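FOKI restriction endonuclease (Planomicrobium okeanokoites, PDB 2FOK) recognises a specific DNA sequence and cleaves the duplex at a distance from it, as a metal-dependent type IIS restriction endonuclease. Local coordinates at residues A[341-344]-A[345-349]; A[48-51]-A[52-56]; A[145-148]-A[149-152]. All coordinates share one frame; numbering follows the deposited sequence.

Overall arrangement
All three contacts run along a single helix each, joining one turn to the next, and none touches another. Interaction 2 (48-56) lies in the first recognition subdomain, interaction 3 (145-152) spans the start of helix 146-157, residues 149-152 falling within the second, and interaction 1 (341-349) belongs to the D3 domain. Interactions 2 and 3 have centres about 36 Å apart, while interaction 1 lies about 39 Å from interaction 3 and 49 Å from interaction 2, again between centres. Interaction 1 is the most central and most buried of the three, and its helix meets helix 389-398 of the cleavage domain; the other two are surface contacts within the DNA-recognition part.

Interaction 1: A[341-344]-A[345-349]; sequences IETI and ENDIK
The carboxylate of Glu345 turns one flat face to the turn before it: Ile341 CG2 stands over that face, 3.9 Å from Glu345 CD, and Glu342 CA approaches OE1 obliquely from the same side, at 3.5 Å. Beneath the Glu345 chain, CG rests on Ile341 O, which also accepts the backbone N-H of Glu345. With CG anti to the carbonyl carbon (chi1 -69°) and the chain extended beyond it, the acid is laid back over Ile341.

A second flat group, the carboxylate of Asp347, has Thr343 O over its face, 3.5 Å from CG. That carbonyl accepts from Asp347 N at 3.0 Å and, weakly, from a water. The same water donates to Asp347 OD1 above this face of the carboxylate, and accepts from Asn346 ND2 at 2.9 Å, tying amide and acid together. The carboxylate oxygens also form salt bridges with Arg309 and Arg310, which probably keep Asp347 ionised.

Ile348 CG1 sits against Ile344 O at 3.0 Å, and Ile344 CG2 meets Ile348 CD1 more loosely, at 4.3 Å. Ile341 and Ile344 meet helix 325-334, while Thr343 and Asp347 face helix 303-319, an arrangement with the hairpin 358-367 consistent with a winged-helix domain. Helix 389-398 of the cleavage domain lies nearby: Arg398 touches Glu342, Thr343 and Asn346, Thr343 OG1 bonds Ser395 OG, and Glu342 OE2 bonds His399 ND1.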
loop_
_atom_site.group_PDB
_atom_site.type_symbol
_atom_site.label_atom_id
_atom_site.label_comp_id
_atom_site.label_asym_id
_atom_site.label_seq_id
_atom_site.Cartn_x
_atom_site.Cartn_y
_atom_site.Cartn_z
ATOM N N ILE A 341 5.969 -17.099 -16.338
ATOM C CA ILE A 341 5.698 -17.821 -15.088
ATOM C C ILE A 341 5.842 -17.032 -13.778
ATOM O O ILE A 341 5.032 -17.209 -12.864
ATOM C CB ILE A 341 6.581 -19.112 -14.964
ATOM C CG1 ILE A 341 6.279 -20.088 -16.109
ATOM C CG2 ILE A 341 6.326 -19.797 -13.635
ATOM C CD1 ILE A 341 4.914 -20.752 -16.035
ATOM N N GLU A 342 6.857 -16.177 -13.664
ATOM C CA GLU A 342 7.041 -15.433 -12.417
ATOM C C GLU A 342 6.125 -14.223 -12.228
ATOM O O GLU A 342 6.012 -13.698 -11.124
ATOM C CB GLU A 342 8.504 -15.016 -12.239
ATOM C CG GLU A 342 9.242 -14.781 -13.526
ATOM C CD GLU A 342 9.869 -16.038 -14.062
ATOM O OE1 GLU A 342 10.731 -16.625 -13.377
ATOM O OE2 GLU A 342 9.494 -16.442 -15.173
ATOM N N THR A 343 5.483 -13.774 -13.297
ATOM C CA THR A 343 4.547 -12.665 -13.183
ATOM C C THR A 343 3.279 -13.298 -12.619
ATOM O O THR A 343 2.627 -12.736 -11.740
ATOM C CB THR A 343 4.217 -12.035 -14.554
ATOM O OG1 THR A 343 5.261 -11.129 -14.939
ATOM C CG2 THR A 343 2.910 -11.261 -14.472
ATOM N N ILE A 344 2.954 -14.483 -13.131
ATOM C CA ILE A 344 1.785 -15.238 -12.694
ATOM C C ILE A 344 1.949 -15.663 -11.234
ATOM O O ILE A 344 0.980 -15.671 -10.472
ATOM C CB ILE A 344 1.554 -16.495 -13.585
ATOM C CG1 ILE A 344 1.355 -16.066 -15.039
ATOM C CG2 ILE A 344 0.339 -17.277 -13.099
ATOM C CD1 ILE A 344 1.383 -17.201 -16.033
ATOM N N GLU A 345 3.175 -16.003 -10.846
ATOM C CA GLU A 345 3.468 -16.408 -9.468
ATOM C C GLU A 345 3.297 -15.224 -8.509
ATOM O O GLU A 345 2.805 -15.388 -7.396
ATOM C CB GLU A 345 4.910 -16.935 -9.347
ATOM C CG GLU A 345 5.178 -18.253 -10.045
ATOM C CD GLU A 345 6.635 -18.716 -9.924
ATOM O OE1 GLU A 345 7.547 -17.863 -9.922
ATOM O OE2 GLU A 345 6.867 -19.940 -9.836
ATOM N N ASN A 346 3.708 -14.031 -8.936
ATOM C CA ASN A 346 3.581 -12.848 -8.085
ATOM C C ASN A 346 2.124 -12.425 -7.977
ATOM O O ASN A 346 1.685 -11.908 -6.948
ATOM C CB ASN A 346 4.419 -11.685 -8.631
ATOM C CG ASN A 346 4.436 -10.478 -7.682
ATOM O OD1 ASN A 346 5.164 -10.459 -6.685
ATOM N ND2 ASN A 346 3.642 -9.469 -8.002
ATOM N N ASP A 347 1.376 -12.649 -9.048
ATOM C CA ASP A 347 -0.043 -12.320 -9.075
ATOM C C ASP A 347 -0.793 -13.238 -8.101
ATOM O O ASP A 347 -1.800 -12.854 -7.531
ATOM C CB ASP A 347 -0.598 -12.503 -10.496
ATOM C CG ASP A 347 -0.516 -11.238 -11.332
ATOM O OD1 ASP A 347 -0.128 -10.178 -10.793
ATOM O OD2 ASP A 347 -0.838 -11.303 -12.541
ATOM N N ILE A 348 -0.288 -14.454 -7.907
ATOM C CA ILE A 348 -0.927 -15.421 -7.001
ATOM C C ILE A 348 -0.632 -15.139 -5.535
ATOM O O ILE A 348 -1.477 -15.373 -4.672
ATOM C CB ILE A 348 -0.481 -16.870 -7.328
ATOM C CG1 ILE A 348 -0.966 -17.241 -8.726
ATOM C CG2 ILE A 348 -1.018 -17.853 -6.280
ATOM C CD1 ILE A 348 -0.662 -18.662 -9.131
ATOM N N LYS A 349 0.571 -14.651 -5.253
ATOM C CA LYS A 349 0.961 -14.337 -3.883
ATOM C C LYS A 349 0.112 -13.183 -3.388
ATOM O O LYS A 349 -0.152 -13.059 -2.189
ATOM C CB LYS A 349 2.433 -13.942 -3.823
ATOM C CG LYS A 349 2.833 -13.322 -2.497
ATOM C CD LYS A 349 4.287 -13.568 -2.182
ATOM C CE LYS A 349 5.181 -12.686 -3.020
ATOM N NZ LYS A 349 4.545 -11.390 -3.372
HETATM O O HOH W 1 2.588 -9.496 -10.658
#

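Interaction 2: A[48-51]-A[52-56]; sequences ESKI and QKELV
Glu54 folds its side chain back over Lys50 and Ile51, one turn earlier in helix 49-60. Its CB is set against two carbonyl oxygens, 3.4 Å from Ile51 O and scarcely farther from Lys50 O. With CG anti to the carbonyl carbon (chi1 -75°), the chain runs back along the helix and CG settles on Lys50 O at 3.2 Å. CD follows, and the carboxylate lies with one face over Lys50 O, the same oxygen that accepts the backbone N-H of Glu54. At the tip the two oxygens part company. OE1 meets a methyl group, Ile51 CD1, at 3.6 Å, whereas OE2 touches the aliphatic part of Lys50, with CE 3.4 Å away and CG bearing on the carboxylate face. The ammonium group itself stays 4.5 Å off, Lys50 NZ to Glu54 OE2, too far for a salt bridge, although some electrostatic attraction is likely. Both side chains also touch a crystal neighbour, which may influence how they are placed.

Glu48 occupies the N-cap position of this helix in the first recognition subdomain, and its carbonyl takes the first of the backbone bonds, from Gln52 N. The next, from Lys53 N to Ser49 O, is 2.9 Å long and nearly along the C=O axis. Ser49 O is further covered by carbon, Lys53 CG and Gln52 CB both touching it.

Farther round the helix, Ile51 and the buried Leu55 lie side by side and point the same way, Ile51 CG2 being 4.1 Å from Leu55 CD1. Helix 32-45 packs against this helix through Ile42, which is touched by Gln52, Leu55 and Val56; Pro43 of the same helix and Val46 of the loop after it also touch Gln52.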
loop_
_atom_site.group_PDB
_atom_site.type_symbol
_atom_site.label_atom_id
_atom_site.label_comp_id
_atom_site.label_asym_id
_atom_site.label_seq_id
_atom_site.Cartn_x
_atom_site.Cartn_y
_atom_site.Cartn_z
ATOM N N GLU A 48 -27.868 25.315 -4.719
ATOM C CA GLU A 48 -28.122 25.301 -6.166
ATOM C C GLU A 48 -29.389 24.494 -6.452
ATOM O O GLU A 48 -29.366 23.264 -6.459
ATOM C CB GLU A 48 -26.944 24.682 -6.923
ATOM C CG GLU A 48 -25.661 24.504 -6.106
ATOM C CD GLU A 48 -24.565 23.792 -6.894
ATOM O OE1 GLU A 48 -24.747 23.616 -8.122
ATOM O OE2 GLU A 48 -23.533 23.408 -6.292
ATOM N N SER A 49 -30.492 25.202 -6.681
ATOM C CA SER A 49 -31.797 24.596 -6.939
ATOM C C SER A 49 -31.853 23.397 -7.891
ATOM O O SER A 49 -32.429 22.363 -7.551
ATOM C CB SER A 49 -32.766 25.669 -7.440
ATOM O OG SER A 49 -32.383 26.129 -8.724
ATOM N N LYS A 50 -31.269 23.538 -9.077
ATOM C CA LYS A 50 -31.285 22.476 -10.080
ATOM C C LYS A 50 -30.856 21.099 -9.580
ATOM O O LYS A 50 -31.583 20.130 -9.743
ATOM C CB LYS A 50 -30.416 22.869 -11.275
ATOM C CG LYS A 50 -30.631 21.993 -12.506
ATOM C CD LYS A 50 -29.864 22.518 -13.711
ATOM C CE LYS A 50 -29.269 21.385 -14.535
ATOM N NZ LYS A 50 -27.835 21.652 -14.823
ATOM N N ILE A 51 -29.673 21.002 -8.991
ATOM C CA ILE A 51 -29.196 19.715 -8.484
ATOM C C ILE A 51 -30.063 19.255 -7.321
ATOM O O ILE A 51 -30.302 18.059 -7.140
ATOM C CB ILE A 51 -27.739 19.801 -7.996
ATOM C CG1 ILE A 51 -26.893 20.609 -8.988
ATOM C CG2 ILE A 51 -27.168 18.408 -7.842
ATOM C CD1 ILE A 51 -27.028 20.168 -10.436
ATOM N N GLN A 52 -30.534 20.222 -6.540
ATOM C CA GLN A 52 -31.379 19.960 -5.382
ATOM C C GLN A 52 -32.673 19.254 -5.785
ATOM O O GLN A 52 -33.108 18.304 -5.124
ATOM C CB GLN A 52 -31.691 21.279 -4.679
ATOM C CG GLN A 52 -32.153 21.132 -3.242
ATOM C CD GLN A 52 -33.345 22.011 -2.942
ATOM O OE1 GLN A 52 -34.190 21.676 -2.109
ATOM N NE2 GLN A 52 -33.426 23.143 -3.629
ATOM N N LYS A 53 -33.281 19.721 -6.876
ATOM C CA LYS A 53 -34.522 19.140 -7.390
ATOM C C LYS A 53 -34.247 17.789 -8.049
ATOM O O LYS A 53 -35.114 16.919 -8.104
ATOM C CB LYS A 53 -35.162 20.086 -8.414
ATOM C CG LYS A 53 -35.244 21.537 -7.960
ATOM C CD LYS A 53 -36.345 22.277 -8.690
ATOM C CE LYS A 53 -35.917 22.660 -10.100
ATOM N NZ LYS A 53 -36.280 24.073 -10.444
ATOM N N GLU A 54 -33.032 17.625 -8.556
ATOM C CA GLU A 54 -32.624 16.387 -9.205
ATOM C C GLU A 54 -32.335 15.272 -8.194
ATOM O O GLU A 54 -32.570 14.098 -8.473
ATOM C CB GLU A 54 -31.374 16.641 -10.051
ATOM C CG GLU A 54 -31.646 17.377 -11.347
ATOM C CD GLU A 54 -30.379 17.847 -12.034
ATOM O OE1 GLU A 54 -29.278 17.554 -11.519
ATOM O OE2 GLU A 54 -30.487 18.511 -13.088
ATOM N N LEU A 55 -31.825 15.642 -7.021
ATOM C CA LEU A 55 -31.486 14.662 -5.995
ATOM C C LEU A 55 -32.686 14.145 -5.194
ATOM O O LEU A 55 -32.880 12.931 -5.088
ATOM C CB LEU A 55 -30.422 15.239 -5.048
ATOM C CG LEU A 55 -28.976 15.253 -5.575
ATOM C CD1 LEU A 55 -28.088 16.028 -4.616
ATOM C CD2 LEU A 55 -28.450 13.836 -5.721
ATOM N N VAL A 56 -33.491 15.044 -4.628
ATOM C CA VAL A 56 -34.646 14.582 -3.860
ATOM C C VAL A 56 -35.517 13.730 -4.780
ATOM O O VAL A 56 -36.086 12.722 -4.363
ATOM C CB VAL A 56 -35.491 15.766 -3.264
ATOM C CG1 VAL A 56 -34.576 16.908 -2.826
ATOM C CG2 VAL A 56 -36.522 16.252 -4.265
#

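Interaction 3: A[145-148]-A[149-152]; sequences SAIE and KEIL
Ile147 O receives the backbone N-H of Ile151 in a short and fairly straight bond, 2.8 Å from N to O with an angle of 164° at the hydrogen. Carbon atoms of the following turn crowd the same oxygen, Glu150 CB at 3.1 Å and Ile151 CG1 at 3.4 Å. The two isoleucines also meet beyond the backbone. They lie side by side and point the same way, and their terminal methyl groups, Ile147 CD1 and Ile151 CD1, touch at 3.7 Å. Ile147 achieves this with CG1 swung opposite its backbone N (chi1 -158°), which leaves CG2 in the crowded position between N and carbonyl carbon. Substituting an alanine for Ile151 would remove everything beyond CB, and is likely to leave Ile147 CD1 without its apolar mate and open a gap beside Ala137 and Tyr138 of helix 133-140.

The contact forms the first turns of helix 146-157, with Ser145 as the N-cap. Its OG accepts from Glu148 N at 3.2 Å, satisfying an amide that has no carbonyl one turn back within the helix, and it is also hydrogen-bonded to Ala142 O. Glu148 turns its own carboxylate to the incoming chain: OE1 bonds Gly144 N, while OE2 forms a salt bridge with Lys21. A negative charge so near the start of a helix would probably be favoured by the positive end of the helix dipole.

One residue round from Ile151, Leu152 bonds its backbone N to Glu148 O at 2.9 Å and lays CG against that oxygen at 3.4 Å. The buried leucine side chain then reaches Tyr138 of helix 133-140 as well as Phe119 and Leu237 in loops.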
loop_
_atom_site.group_PDB
_atom_site.type_symbol
_atom_site.label_atom_id
_atom_site.label_comp_id
_atom_site.label_asym_id
_atom_site.label_seq_id
_atom_site.Cartn_x
_atom_site.Cartn_y
_atom_site.Cartn_z
ATOM N N SER A 145 -28.072 -3.588 19.095
ATOM C CA SER A 145 -28.641 -4.908 19.301
ATOM C C SER A 145 -27.588 -5.980 19.032
ATOM O O SER A 145 -26.502 -5.688 18.532
ATOM C CB SER A 145 -29.847 -5.108 18.381
ATOM O OG SER A 145 -29.476 -4.963 17.022
ATOM N N ALA A 146 -27.912 -7.221 19.391
ATOM C CA ALA A 146 -27.015 -8.351 19.180
ATOM C C ALA A 146 -27.140 -8.828 17.744
ATOM O O ALA A 146 -26.243 -9.497 17.229
ATOM C CB ALA A 146 -27.368 -9.481 20.119
ATOM N N ILE A 147 -28.261 -8.490 17.108
ATOM C CA ILE A 147 -28.508 -8.887 15.729
ATOM C C ILE A 147 -27.733 -8.005 14.746
ATOM O O ILE A 147 -27.199 -8.497 13.751
ATOM C CB ILE A 147 -30.016 -8.853 15.411
ATOM C CG1 ILE A 147 -30.304 -9.761 14.217
ATOM C CG2 ILE A 147 -30.482 -7.425 15.170
ATOM C CD1 ILE A 147 -30.739 -9.024 12.957
ATOM N N GLU A 148 -27.662 -6.707 15.029
ATOM C CA GLU A 148 -26.919 -5.774 14.180
ATOM C C GLU A 148 -25.443 -6.188 14.194
ATOM O O GLU A 148 -24.756 -6.129 13.180
ATOM C CB GLU A 148 -27.064 -4.340 14.720
ATOM C CG GLU A 148 -26.160 -3.311 14.068
ATOM C CD GLU A 148 -25.967 -2.066 14.927
ATOM O OE1 GLU A 148 -25.510 -2.205 16.084
ATOM O OE2 GLU A 148 -26.271 -0.946 14.451
ATOM N N LYS A 149 -24.962 -6.602 15.360
ATOM C CA LYS A 149 -23.577 -7.019 15.507
ATOM C C LYS A 149 -23.359 -8.266 14.677
ATOM O O LYS A 149 -22.333 -8.415 14.011
ATOM C CB LYS A 149 -23.270 -7.314 16.975
ATOM C CG LYS A 149 -21.825 -7.692 17.233
ATOM C CD LYS A 149 -21.469 -7.540 18.698
ATOM C CE LYS A 149 -20.522 -8.642 19.141
ATOM N NZ LYS A 149 -19.410 -8.096 19.963
ATOM N N GLU A 150 -24.341 -9.163 14.733
ATOM C CA GLU A 150 -24.322 -10.416 13.998
ATOM C C GLU A 150 -24.190 -10.106 12.519
ATOM O O GLU A 150 -23.349 -10.670 11.827
ATOM C CB GLU A 150 -25.626 -11.178 14.246
ATOM C CG GLU A 150 -25.461 -12.658 14.554
ATOM C CD GLU A 150 -26.628 -13.509 14.047
ATOM O OE1 GLU A 150 -27.796 -13.060 14.122
ATOM O OE2 GLU A 150 -26.369 -14.639 13.574
ATOM N N ILE A 151 -25.042 -9.210 12.036
ATOM C CA ILE A 151 -25.026 -8.812 10.638
ATOM C C ILE A 151 -23.652 -8.250 10.252
ATOM O O ILE A 151 -23.106 -8.591 9.202
ATOM C CB ILE A 151 -26.133 -7.764 10.364
ATOM C CG1 ILE A 151 -27.506 -8.446 10.400
ATOM C CG2 ILE A 151 -25.928 -7.120 9.011
ATOM C CD1 ILE A 151 -28.685 -7.490 10.292
ATOM N N LEU A 152 -23.084 -7.415 11.118
ATOM C CA LEU A 152 -21.778 -6.815 10.866
ATOM C C LEU A 152 -20.643 -7.830 10.753
ATOM O O LEU A 152 -19.841 -7.756 9.835
ATOM C CB LEU A 152 -21.457 -5.809 11.960
ATOM C CG LEU A 152 -22.144 -4.456 11.775
ATOM C CD1 LEU A 152 -21.775 -3.526 12.922
ATOM C CD2 LEU A 152 -21.720 -3.855 10.441
#